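Local coordinates for NADP-dependent alcohol dehydrogenase (Entamoeba histolytica, PDB 2OUI), which catalyses the NADP-dependent interconversion of alcohols and the corresponding carbonyl compounds as a tetrameric, zinc-containing dehydrogenase, at residues 152-157 / 293-298; 169-174 / 195-200; 239-244 / 262-267; 244-249 / 272-277. The protein carries 1 engineered substitution. One frame throughout, in Å; residues are numbered along the deposited sequence.

Interaction 1 (152-157 / 293-298); sequences VTTGFH and GLTPGG
Thr153 and Thr295 meet through their hydroxyls, with OG1 of Thr153 a short 2.5 Å from OG1 of Thr295 and the two side chains crossing at about a right angle. The proton of Thr295 OG1 goes to the carbonyl of the next residue, Pro296 O at 2.7 Å. It arrives in the carbonyl plane, on a lone pair, with a C=O...donor angle of 130°. One helical turn on, His157 projects its ring over the loop, CG opposite the backbone N (chi1 -165°). Pro296 CD sits over one face of this ring, 3.5 Å from the centroid and 15° off the normal, a CH-pi contact displaced toward CG and ND1. Gly293 O lies near the ring plane, at the edge, 3.9 Å from His157 CD2. Next to Thr153 on the helix, Thr154 OG1 lies 3.3 Å from Thr295 CB. A water joins the Thr154 hydroxyl to the loop backbone, donating to Thr154 OG1 and accepting from Thr295 N at 2.9 Å.

The second shell fixes these groups. Arg301 NE bonds to Thr153 OG1, while Thr154 OG1 is bonded to the backbone O of Asp150, a zinc ligand. Glu160 engages ND1 of His157, and NE2 meets His287 NE2 of the second subunit. The imidazole is therefore held at both nitrogens as well as on a face, which fixes its rotation. The Thr153 and Thr154 hydroxyls and both His157 nitrogens each have a partner, and the contact links the surroundings of the zinc site to the subunit interface.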
loop_
_atom_site.group_PDB
_atom_site.type_symbol
_atom_site.label_atom_id
_atom_site.label_comp_id
_atom_site.label_asym_id
_atom_site.label_seq_id
_atom_site.Cartn_x
_atom_site.Cartn_y
_atom_site.Cartn_z
ATOM N N VAL A 152 -9.167 0.054 -22.638
ATOM C CA VAL A 152 -8.227 -0.792 -21.885
ATOM C C VAL A 152 -7.832 -0.126 -20.566
ATOM O O VAL A 152 -7.881 -0.771 -19.511
ATOM C CB VAL A 152 -6.981 -1.079 -22.664
ATOM C CG1 VAL A 152 -6.023 -1.891 -21.795
ATOM C CG2 VAL A 152 -7.346 -1.832 -23.965
ATOM N N THR A 153 -7.444 1.152 -20.622
ATOM C CA THR A 153 -6.985 1.845 -19.423
ATOM C C THR A 153 -8.058 1.987 -18.343
ATOM O O THR A 153 -7.786 1.747 -17.170
ATOM C CB THR A 153 -6.263 3.180 -19.725
ATOM O OG1 THR A 153 -5.859 3.764 -18.476
ATOM C CG2 THR A 153 -7.172 4.151 -20.499
ATOM N N THR A 154 -9.286 2.307 -18.739
ATOM C CA THR A 154 -10.375 2.436 -17.762
ATOM C C THR A 154 -10.778 1.066 -17.221
ATOM O O THR A 154 -10.947 0.907 -16.011
ATOM C CB THR A 154 -11.585 3.147 -18.376
ATOM O OG1 THR A 154 -11.140 4.428 -18.863
ATOM C CG2 THR A 154 -12.680 3.344 -17.336
ATOM N N GLY A 155 -10.927 0.088 -18.106
ATOM C CA GLY A 155 -11.255 -1.274 -17.700
ATOM C C GLY A 155 -10.222 -1.837 -16.729
ATOM O O GLY A 155 -10.587 -2.332 -15.648
ATOM N N PHE A 156 -8.942 -1.734 -17.089
ATOM C CA PHE A 156 -7.866 -2.154 -16.185
ATOM C C PHE A 156 -7.892 -1.364 -14.894
ATOM O O PHE A 156 -7.614 -1.938 -13.834
ATOM C CB PHE A 156 -6.484 -2.035 -16.824
ATOM C CG PHE A 156 -6.167 -3.147 -17.802
ATOM C CD1 PHE A 156 -7.186 -3.815 -18.483
ATOM C CD2 PHE A 156 -4.843 -3.511 -18.053
ATOM C CE1 PHE A 156 -6.892 -4.827 -19.419
ATOM C CE2 PHE A 156 -4.545 -4.524 -18.983
ATOM C CZ PHE A 156 -5.576 -5.186 -19.653
ATOM N N HIS A 157 -8.187 -0.063 -14.955
ATOM C CA HIS A 157 -8.262 0.732 -13.713
ATOM C C HIS A 157 -9.369 0.251 -12.761
ATOM O O HIS A 157 -9.193 0.293 -11.564
ATOM C CB HIS A 157 -8.345 2.255 -13.996
ATOM C CG HIS A 157 -8.061 3.097 -12.790
ATOM N ND1 HIS A 157 -6.914 2.949 -12.038
ATOM C CD2 HIS A 157 -8.769 4.088 -12.209
ATOM C CE1 HIS A 157 -6.940 3.807 -11.030
ATOM N NE2 HIS A 157 -8.049 4.518 -11.120
ATOM N N GLY A 293 -13.186 5.777 -9.573
ATOM C CA GLY A 293 -12.104 6.600 -10.117
ATOM C C GLY A 293 -12.058 6.727 -11.628
ATOM O O GLY A 293 -12.309 5.790 -12.354
ATOM N N LEU A 294 -11.694 7.920 -12.060
ATOM C CA LEU A 294 -11.292 8.245 -13.442
ATOM C C LEU A 294 -9.968 7.591 -13.874
ATOM O O LEU A 294 -9.012 7.532 -13.113
ATOM C CB LEU A 294 -11.166 9.773 -13.512
ATOM C CG LEU A 294 -10.835 10.401 -14.864
ATOM C CD1 LEU A 294 -11.919 10.110 -15.905
ATOM C CD2 LEU A 294 -10.627 11.893 -14.658
ATOM N N THR A 295 -9.889 7.100 -15.121
ATOM C CA THR A 295 -8.669 6.415 -15.566
ATOM C C THR A 295 -7.409 7.283 -15.475
ATOM O O THR A 295 -7.470 8.502 -15.709
ATOM C CB THR A 295 -8.831 5.913 -17.020
ATOM O OG1 THR A 295 -7.616 5.275 -17.457
ATOM C CG2 THR A 295 -9.225 7.075 -17.964
ATOM N N PRO A 296 -6.259 6.663 -15.166
ATOM C CA PRO A 296 -4.971 7.262 -15.469
ATOM C C PRO A 296 -4.855 7.594 -16.963
ATOM O O PRO A 296 -5.586 7.046 -17.802
ATOM C CB PRO A 296 -3.980 6.127 -15.132
ATOM C CG PRO A 296 -4.682 5.339 -14.060
ATOM C CD PRO A 296 -6.111 5.358 -14.480
ATOM N N GLY A 297 -3.922 8.473 -17.284
ATOM C CA GLY A 297 -3.595 8.775 -18.675
ATOM C C GLY A 297 -2.132 9.171 -18.772
ATOM O O GLY A 297 -1.308 8.795 -17.921
ATOM N N GLY A 298 -1.791 9.897 -19.833
ATOM C CA GLY A 298 -0.392 10.186 -20.123
ATOM C C GLY A 298 0.307 9.080 -20.896
ATOM O O GLY A 298 -0.253 8.010 -21.150
HETATM O O HOH W 1 -12.181 6.626 -16.791
#

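Interaction 2 (169-174 / 195-200); sequences TVCVIG and FAVGSR. With EDO (1,2-ethanediol), chain J.
Cys171 and Val197 meet because their torsions turn SG and CG2 toward one another: SG is trans to the backbone N (chi1 -178°), whereas CG2 of Val197 stands opposite its own carbonyl carbon. The resulting SG to CG2 distance is 3.5 Å. Phe195 is rotated with CG beside its backbone N (chi1 -64°), which leaves the edge of its ring facing Thr169, CE1 lying 3.6 Å from CG2 of that threonine. Ile173 runs alongside Val197, both pointing the same way, on the sheet face that Cys171 and Phe195 also occupy; helix 223-230 packs on this face.

Beneath the side chains the strands are parallel. Phe195 N to Val170 O, Val172 N to Phe195 O and Val197 N to Val172 O all measure 2.8 Å, the last almost straight at 177°. Gly174 N closes the ladder on Val197 O at 3.0 Å. Beyond it, O1 of an ethanediol, probably from the crystallisation liquor, accepts from Ser199 N at 2.7 Å and from Arg200 N, at the next helix's N-cap. In this Rossmann beta-alpha-beta unit, two N-H groups on one oxygen, beside the glycine-rich turn starting at Gly174, leave cofactor binding here a possibility.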
loop_
_atom_site.group_PDB
_atom_site.type_symbol
_atom_site.label_atom_id
_atom_site.label_comp_id
_atom_site.label_asym_id
_atom_site.label_seq_id
_atom_site.Cartn_x
_atom_site.Cartn_y
_atom_site.Cartn_z
ATOM N N THR A 169 -11.616 -14.490 -6.244
ATOM C CA THR A 169 -12.843 -14.679 -6.996
ATOM C C THR A 169 -13.428 -13.264 -7.165
ATOM O O THR A 169 -13.614 -12.537 -6.186
ATOM C CB THR A 169 -13.804 -15.595 -6.211
ATOM O OG1 THR A 169 -13.237 -16.912 -6.126
ATOM C CG2 THR A 169 -15.192 -15.684 -6.881
ATOM N N VAL A 170 -13.727 -12.887 -8.398
ATOM C CA VAL A 170 -14.031 -11.502 -8.705
ATOM C C VAL A 170 -15.368 -11.475 -9.435
ATOM O O VAL A 170 -15.684 -12.418 -10.187
ATOM C CB VAL A 170 -12.917 -10.875 -9.593
ATOM C CG1 VAL A 170 -13.327 -9.481 -10.174
ATOM C CG2 VAL A 170 -11.565 -10.767 -8.808
ATOM N N CYS A 171 -16.141 -10.414 -9.219
ATOM C CA CYS A 171 -17.314 -10.162 -10.071
ATOM C C CYS A 171 -17.121 -8.835 -10.800
ATOM O O CYS A 171 -16.788 -7.840 -10.172
ATOM C CB CYS A 171 -18.591 -10.083 -9.241
ATOM S SG CYS A 171 -20.070 -9.823 -10.253
ATOM N N VAL A 172 -17.308 -8.841 -12.117
ATOM C CA VAL A 172 -17.371 -7.598 -12.900
ATOM C C VAL A 172 -18.831 -7.347 -13.262
ATOM O O VAL A 172 -19.464 -8.196 -13.907
ATOM C CB VAL A 172 -16.554 -7.729 -14.211
ATOM C CG1 VAL A 172 -16.703 -6.451 -15.036
ATOM C CG2 VAL A 172 -15.087 -8.009 -13.892
ATOM N N ILE A 173 -19.379 -6.216 -12.814
ATOM C CA ILE A 173 -20.781 -5.889 -13.122
ATOM C C ILE A 173 -20.798 -4.870 -14.254
ATOM O O ILE A 173 -20.358 -3.730 -14.082
ATOM C CB ILE A 173 -21.542 -5.328 -11.896
ATOM C CG1 ILE A 173 -21.422 -6.287 -10.717
ATOM C CG2 ILE A 173 -23.009 -5.092 -12.251
ATOM C CD1 ILE A 173 -21.910 -5.717 -9.384
ATOM N N GLY A 174 -21.272 -5.311 -15.416
ATOM C CA GLY A 174 -21.407 -4.459 -16.577
ATOM C C GLY A 174 -20.321 -4.860 -17.529
ATOM O O GLY A 174 -19.138 -4.729 -17.222
ATOM N N PHE A 195 -16.843 -13.852 -12.287
ATOM C CA PHE A 195 -18.247 -13.722 -12.699
ATOM C C PHE A 195 -18.373 -12.440 -13.503
ATOM O O PHE A 195 -17.838 -11.415 -13.101
ATOM C CB PHE A 195 -19.163 -13.591 -11.484
ATOM C CG PHE A 195 -19.171 -14.807 -10.598
ATOM C CD1 PHE A 195 -18.285 -14.913 -9.529
ATOM C CD2 PHE A 195 -20.067 -15.826 -10.838
ATOM C CE1 PHE A 195 -18.306 -16.062 -8.718
ATOM C CE2 PHE A 195 -20.099 -16.971 -10.032
ATOM C CZ PHE A 195 -19.211 -17.075 -8.958
ATOM N N ALA A 196 -19.093 -12.504 -14.613
ATOM C CA ALA A 196 -19.303 -11.333 -15.483
ATOM C C ALA A 196 -20.815 -11.141 -15.598
ATOM O O ALA A 196 -21.517 -11.979 -16.161
ATOM C CB ALA A 196 -18.677 -11.578 -16.863
ATOM N N VAL A 197 -21.309 -10.042 -15.040
ATOM C CA VAL A 197 -22.730 -9.764 -15.031
ATOM C C VAL A 197 -23.054 -8.919 -16.262
ATOM O O VAL A 197 -22.635 -7.759 -16.375
ATOM C CB VAL A 197 -23.138 -9.013 -13.749
ATOM C CG1 VAL A 197 -24.622 -8.663 -13.781
ATOM C CG2 VAL A 197 -22.781 -9.854 -12.507
ATOM N N GLY A 198 -23.776 -9.519 -17.195
ATOM C CA GLY A 198 -24.218 -8.801 -18.391
ATOM C C GLY A 198 -25.361 -9.569 -19.020
ATOM O O GLY A 198 -25.658 -10.710 -18.632
ATOM N N SER A 199 -26.008 -8.952 -19.996
ATOM C CA SER A 199 -27.129 -9.611 -20.652
ATOM C C SER A 199 -27.143 -9.477 -22.178
ATOM O O SER A 199 -27.826 -10.263 -22.850
ATOM C CB SER A 199 -28.450 -9.163 -20.025
ATOM O OG SER A 199 -28.475 -7.749 -19.907
ATOM N N ARG A 200 -26.393 -8.520 -22.731
ATOM C CA ARG A 200 -26.261 -8.443 -24.201
ATOM C C ARG A 200 -25.435 -9.672 -24.607
ATOM O O ARG A 200 -24.307 -9.867 -24.112
ATOM C CB ARG A 200 -25.601 -7.121 -24.624
ATOM C CG ARG A 200 -25.975 -6.638 -26.025
ATOM C CD ARG A 200 -26.062 -5.102 -26.091
ATOM N NE ARG A 200 -24.803 -4.488 -26.513
ATOM C CZ ARG A 200 -24.287 -3.375 -25.988
ATOM N NH1 ARG A 200 -24.905 -2.737 -24.999
ATOM N NH2 ARG A 200 -23.132 -2.906 -26.435
HETATM C C1 EDO J . -23.966 -6.067 -21.669
HETATM O O1 EDO J . -25.104 -6.595 -20.980
HETATM C C2 EDO J . -23.355 -4.959 -20.824
HETATM O O2 EDO J . -23.546 -5.260 -19.429
#

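Interaction 3 (239-244 / 262-267); sequences VVIAGG and IGNVNY. With EDO (1,2-ethanediol), chain I.
The carboxamide of Asn266 lies flat on the backbone of Gly243: Gly243 CA stands 3.7 Å from Asn266 CG, and Gly243 C 3.5 Å from ND2, both almost directly over the same face. ND2 gives a weak, bent bond to Gly244 O (3.2 Å, 128°) and donates to a water that in turn donates to Gly243 O. The second amide, of Asn264, has OD1 3.3 Å from Ile241 CG2. Asn266 N approaches that OD1 from above the carbonyl plane, forming an Asx turn. In its own plane, Asn264 ND2 bonds to Asn266 O at 3.0 Å; it also reaches Gly284 O of the second subunit.

Behind these turns the strands run parallel, their axes 17° apart. Gly263 N bonds to Val239 O, Ile241 N to Gly263 O, and Val265 N to Ile241 O at 2.9 Å, nearly straight at 172°. Ile241 CD1 reaches Ile262 CG2 at 3.7 Å on the face shared with Asn264, and helix 248-255 packs there. At the C-terminal ends of these strands several main-chain groups thus find side-chain or water partners, one amide fastening its own turn, the other the glycine loop, though its link to Gly244 O is weak.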
loop_
_atom_site.group_PDB
_atom_site.type_symbol
_atom_site.label_atom_id
_atom_site.label_comp_id
_atom_site.label_asym_id
_atom_site.label_seq_id
_atom_site.Cartn_x
_atom_site.Cartn_y
_atom_site.Cartn_z
ATOM N N VAL A 239 -15.012 -6.791 -6.338
ATOM C CA VAL A 239 -16.038 -6.453 -7.331
ATOM C C VAL A 239 -15.578 -5.229 -8.143
ATOM O O VAL A 239 -15.095 -4.243 -7.572
ATOM C CB VAL A 239 -17.419 -6.143 -6.667
ATOM C CG1 VAL A 239 -18.426 -5.663 -7.719
ATOM C CG2 VAL A 239 -17.971 -7.355 -5.925
ATOM N N VAL A 240 -15.717 -5.313 -9.474
ATOM C CA VAL A 240 -15.508 -4.157 -10.363
ATOM C C VAL A 240 -16.878 -3.758 -10.904
ATOM O O VAL A 240 -17.682 -4.612 -11.298
ATOM C CB VAL A 240 -14.583 -4.501 -11.572
ATOM C CG1 VAL A 240 -14.414 -3.270 -12.456
ATOM C CG2 VAL A 240 -13.213 -5.032 -11.108
ATOM N N ILE A 241 -17.172 -2.460 -10.870
ATOM C CA ILE A 241 -18.410 -1.954 -11.440
ATOM C C ILE A 241 -18.017 -1.179 -12.683
ATOM O O ILE A 241 -17.245 -0.216 -12.611
ATOM C CB ILE A 241 -19.189 -1.026 -10.486
ATOM C CG1 ILE A 241 -19.607 -1.776 -9.217
ATOM C CG2 ILE A 241 -20.411 -0.494 -11.206
ATOM C CD1 ILE A 241 -20.280 -0.895 -8.178
ATOM N N ALA A 242 -18.499 -1.649 -13.830
ATOM C CA ALA A 242 -18.140 -1.065 -15.114
ATOM C C ALA A 242 -19.362 -0.744 -15.961
ATOM O O ALA A 242 -19.256 -0.508 -17.167
ATOM C CB ALA A 242 -17.176 -1.979 -15.861
ATOM N N GLY A 243 -20.517 -0.683 -15.318
ATOM C CA GLY A 243 -21.752 -0.353 -16.018
ATOM C C GLY A 243 -22.872 -0.328 -15.014
ATOM O O GLY A 243 -22.628 -0.417 -13.811
ATOM N N GLY A 244 -24.101 -0.190 -15.495
ATOM C CA GLY A 244 -25.263 -0.152 -14.618
ATOM C C GLY A 244 -25.606 1.273 -14.232
ATOM O O GLY A 244 -25.344 2.210 -14.981
ATOM N N ILE A 262 -14.484 -2.627 -3.727
ATOM C CA ILE A 262 -15.361 -2.398 -4.892
ATOM C C ILE A 262 -14.718 -1.305 -5.714
ATOM O O ILE A 262 -14.527 -0.187 -5.233
ATOM C CB ILE A 262 -16.765 -1.957 -4.426
ATOM C CG1 ILE A 262 -17.384 -3.085 -3.569
ATOM C CG2 ILE A 262 -17.644 -1.554 -5.637
ATOM C CD1 ILE A 262 -18.629 -2.689 -2.842
ATOM N N GLY A 263 -14.340 -1.625 -6.952
ATOM C CA GLY A 263 -13.716 -0.636 -7.820
ATOM C C GLY A 263 -14.661 -0.178 -8.928
ATOM O O GLY A 263 -14.942 -0.922 -9.860
ATOM N N ASN A 264 -15.182 1.043 -8.819
ATOM C CA ASN A 264 -16.089 1.536 -9.834
ATOM C C ASN A 264 -15.374 2.424 -10.851
ATOM O O ASN A 264 -14.574 3.297 -10.466
ATOM C CB ASN A 264 -17.197 2.384 -9.233
ATOM C CG ASN A 264 -18.042 3.033 -10.335
ATOM O OD1 ASN A 264 -18.733 2.316 -11.069
ATOM N ND2 ASN A 264 -17.942 4.375 -10.499
ATOM N N VAL A 265 -15.656 2.195 -12.137
ATOM C CA VAL A 265 -15.147 3.076 -13.199
ATOM C C VAL A 265 -16.303 3.560 -14.067
ATOM O O VAL A 265 -16.079 4.291 -15.023
ATOM C CB VAL A 265 -14.086 2.383 -14.108
ATOM C CG1 VAL A 265 -12.730 2.306 -13.379
ATOM C CG2 VAL A 265 -14.566 0.985 -14.541
ATOM N N ASN A 266 -17.531 3.136 -13.752
ATOM C CA ASN A 266 -18.698 3.638 -14.475
ATOM C C ASN A 266 -18.971 5.109 -14.206
ATOM O O ASN A 266 -19.008 5.563 -13.049
ATOM C CB ASN A 266 -19.957 2.838 -14.125
ATOM C CG ASN A 266 -21.104 3.130 -15.077
ATOM O OD1 ASN A 266 -20.897 3.336 -16.273
ATOM N ND2 ASN A 266 -22.305 3.104 -14.569
ATOM N N TYR A 267 -19.130 5.858 -15.289
ATOM C CA TYR A 267 -19.563 7.249 -15.243
ATOM C C TYR A 267 -21.083 7.251 -15.044
ATOM O O TYR A 267 -21.844 6.795 -15.921
ATOM C CB TYR A 267 -19.114 7.907 -16.548
ATOM C CG TYR A 267 -19.668 9.280 -16.937
ATOM C CD1 TYR A 267 -19.441 9.753 -18.223
ATOM C CD2 TYR A 267 -20.417 10.083 -16.060
ATOM C CE1 TYR A 267 -19.910 10.972 -18.634
ATOM C CE2 TYR A 267 -20.922 11.347 -16.485
ATOM C CZ TYR A 267 -20.637 11.766 -17.777
ATOM O OH TYR A 267 -21.086 12.978 -18.285
HETATM C C1 EDO I . -16.541 4.865 -18.828
HETATM O O1 EDO I . -17.400 4.696 -17.692
HETATM C C2 EDO I . -17.347 4.723 -20.117
HETATM O O2 EDO I . -18.669 5.289 -20.036
HETATM O O HOH W 2 -22.933 1.726 -11.981
#

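Interaction 4 (244-249 / 272-277); sequences GDVHTF and DNIPIP. Engineered in segment 272-277: Pro275 (natural residue Asp).
Phe249 lays the base of its ring obliquely against Ile274, with CG 3.5 Å from Ile274 CG2 and its CB almost as near. The same CB also meets Ile276 CD1 at 3.8 Å, so two isoleucines, one residue apart, both rest against the root of the aromatic side chain. With CG beside the backbone N (chi1 -74°), that root lies on strand 273-277 while the far end of the ring turns to the parallel sheet, against Asn264 and Ile241. Val246, less than a turn earlier, adds its CG1 against Ile274 CG1 at 3.9 Å, and its CB rests on Asn273 O.

Pro275, an engineered residue, brings CD to 3.8 Å from Val246 O. Its ring also touches His247, Pro275 CG lying 4.2 Å from His247 CD2. The direct contacts are apolar, but a water joins the backbones by donating to both Val246 O and Pro275 O, the latter at 2.7 Å. Asp245 and Thr248 form a capping box: Asp245 N bonds to Thr248 OG1 at 3.0 Å (149°), and His247 N meets Asp245 OD1 from above the carboxylate plane.

Asn273, Ile274, Ile276 and Pro277 pair antiparallel with a strand of the second subunit. A capped helix start of the Rossmann domain thus leans on a strand whose sheet crosses between subunits, the dimer arrangement of medium-chain alcohol dehydrogenases.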
loop_
_atom_site.group_PDB
_atom_site.type_symbol
_atom_site.label_atom_id
_atom_site.label_comp_id
_atom_site.label_asym_id
_atom_site.label_seq_id
_atom_site.Cartn_x
_atom_site.Cartn_y
_atom_site.Cartn_z
ATOM N N GLY A 244 -24.101 -0.190 -15.495
ATOM C CA GLY A 244 -25.263 -0.152 -14.618
ATOM C C GLY A 244 -25.606 1.273 -14.232
ATOM O O GLY A 244 -25.344 2.210 -14.981
ATOM N N ASP A 245 -26.195 1.434 -13.056
ATOM C CA ASP A 245 -26.633 2.749 -12.604
ATOM C C ASP A 245 -26.271 2.947 -11.139
ATOM O O ASP A 245 -25.475 2.182 -10.612
ATOM C CB ASP A 245 -28.136 2.928 -12.870
ATOM C CG ASP A 245 -28.985 1.892 -12.178
ATOM O OD1 ASP A 245 -28.550 1.223 -11.239
ATOM O OD2 ASP A 245 -30.218 1.759 -12.630
ATOM N N VAL A 246 -26.799 3.973 -10.486
ATOM C CA VAL A 246 -26.482 4.179 -9.055
ATOM C C VAL A 246 -26.874 2.989 -8.166
ATOM O O VAL A 246 -26.310 2.817 -7.089
ATOM C CB VAL A 246 -27.149 5.454 -8.472
ATOM C CG1 VAL A 246 -26.556 6.710 -9.126
ATOM C CG2 VAL A 246 -28.657 5.370 -8.593
ATOM N N HIS A 247 -27.836 2.163 -8.601
ATOM C CA HIS A 247 -28.302 1.059 -7.751
ATOM C C HIS A 247 -27.411 -0.173 -7.833
ATOM O O HIS A 247 -27.589 -1.138 -7.081
ATOM C CB HIS A 247 -29.753 0.708 -8.065
ATOM C CG HIS A 247 -30.705 1.825 -7.788
ATOM N ND1 HIS A 247 -31.202 2.643 -8.781
ATOM C CD2 HIS A 247 -31.242 2.269 -6.630
ATOM C CE1 HIS A 247 -32.020 3.532 -8.248
ATOM N NE2 HIS A 247 -32.066 3.324 -6.944
ATOM N N THR A 248 -26.438 -0.136 -8.737
ATOM C CA THR A 248 -25.495 -1.232 -8.876
ATOM C C THR A 248 -24.573 -1.350 -7.674
ATOM O O THR A 248 -24.042 -2.444 -7.376
ATOM C CB THR A 248 -24.660 -1.028 -10.132
ATOM O OG1 THR A 248 -25.552 -0.879 -11.250
ATOM C CG2 THR A 248 -23.754 -2.197 -10.348
ATOM N N PHE A 249 -24.350 -0.236 -6.977
ATOM C CA PHE A 249 -23.475 -0.271 -5.812
ATOM C C PHE A 249 -24.032 -1.139 -4.706
ATOM O O PHE A 249 -23.251 -1.833 -4.041
ATOM C CB PHE A 249 -23.152 1.144 -5.307
ATOM C CG PHE A 249 -22.174 1.875 -6.196
ATOM C CD1 PHE A 249 -22.599 2.430 -7.411
ATOM C CD2 PHE A 249 -20.851 2.021 -5.820
ATOM C CE1 PHE A 249 -21.698 3.122 -8.232
ATOM C CE2 PHE A 249 -19.937 2.727 -6.638
ATOM C CZ PHE A 249 -20.384 3.270 -7.855
ATOM N N ASP A 272 -29.643 11.476 -7.801
ATOM C CA ASP A 272 -29.035 12.406 -6.856
ATOM C C ASP A 272 -27.974 11.707 -6.009
ATOM O O ASP A 272 -26.909 12.274 -5.758
ATOM C CB ASP A 272 -30.097 12.970 -5.920
ATOM C CG ASP A 272 -30.975 14.013 -6.578
ATOM O OD1 ASP A 272 -30.705 14.414 -7.742
ATOM O OD2 ASP A 272 -31.943 14.442 -5.911
ATOM N N ASN A 273 -28.282 10.476 -5.589
ATOM C CA ASN A 273 -27.504 9.735 -4.603
ATOM C C ASN A 273 -27.268 8.297 -5.010
ATOM O O ASN A 273 -28.126 7.671 -5.619
ATOM C CB ASN A 273 -28.240 9.711 -3.255
ATOM C CG ASN A 273 -28.302 11.082 -2.605
ATOM O OD1 ASN A 273 -27.263 11.673 -2.270
ATOM N ND2 ASN A 273 -29.518 11.605 -2.432
ATOM N N ILE A 274 -26.104 7.774 -4.627
ATOM C CA ILE A 274 -25.813 6.346 -4.698
ATOM C C ILE A 274 -26.131 5.742 -3.331
ATOM O O ILE A 274 -25.438 6.051 -2.360
ATOM C CB ILE A 274 -24.308 6.154 -4.962
ATOM C CG1 ILE A 274 -23.907 6.878 -6.249
ATOM C CG2 ILE A 274 -23.952 4.683 -4.980
ATOM C CD1 ILE A 274 -22.448 7.247 -6.330
ATOM N N PRO A 275 -27.191 4.908 -3.227
ATOM C CA PRO A 275 -27.536 4.337 -1.919
ATOM C C PRO A 275 -26.654 3.134 -1.579
ATOM O O PRO A 275 -26.527 2.208 -2.375
ATOM C CB PRO A 275 -29.006 3.914 -2.078
ATOM C CG PRO A 275 -29.423 4.353 -3.463
ATOM C CD PRO A 275 -28.162 4.503 -4.263
ATOM N N ILE A 276 -26.020 3.181 -0.415
ATOM C CA ILE A 276 -25.189 2.077 0.070
ATOM C C ILE A 276 -25.977 1.454 1.212
ATOM O O ILE A 276 -26.302 2.142 2.177
ATOM C CB ILE A 276 -23.815 2.589 0.605
ATOM C CG1 ILE A 276 -23.005 3.291 -0.493
ATOM C CG2 ILE A 276 -23.040 1.452 1.358
ATOM C CD1 ILE A 276 -22.781 2.451 -1.793
ATOM N N PRO A 277 -26.327 0.163 1.101
ATOM C CA PRO A 277 -27.205 -0.443 2.129
ATOM C C PRO A 277 -26.522 -0.548 3.492
ATOM O O PRO A 277 -25.465 -1.199 3.630
ATOM C CB PRO A 277 -27.533 -1.820 1.550
ATOM C CG PRO A 277 -26.406 -2.104 0.587
ATOM C CD PRO A 277 -25.998 -0.782 0.019
HETATM O O HOH W 3 -26.784 1.283 -4.846
#

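Three of the contacts belong to the parallel Rossmann sheet or its flanks. Interactions 2 and 3, with centres about 10 Å apart, build neighbouring parts of it, for strands 170-173 and 236-241 pair directly. Interaction 4, about 11 Å from interaction 3, shares Gly244 with it, and their segments alternate along the chain; Phe249 CZ packs on Asn264 CG at 3.4 Å. Interaction 1 closes a loop in sequence that encloses the other three; its Gly293 N probably bonds to Asn264 O, although its centre is about 19 Å from that of interaction 2. Interactions 1, 3 and 4 all touch the second subunit, so the sheet, the zinc-site helix and the dimer interface form one connected framework.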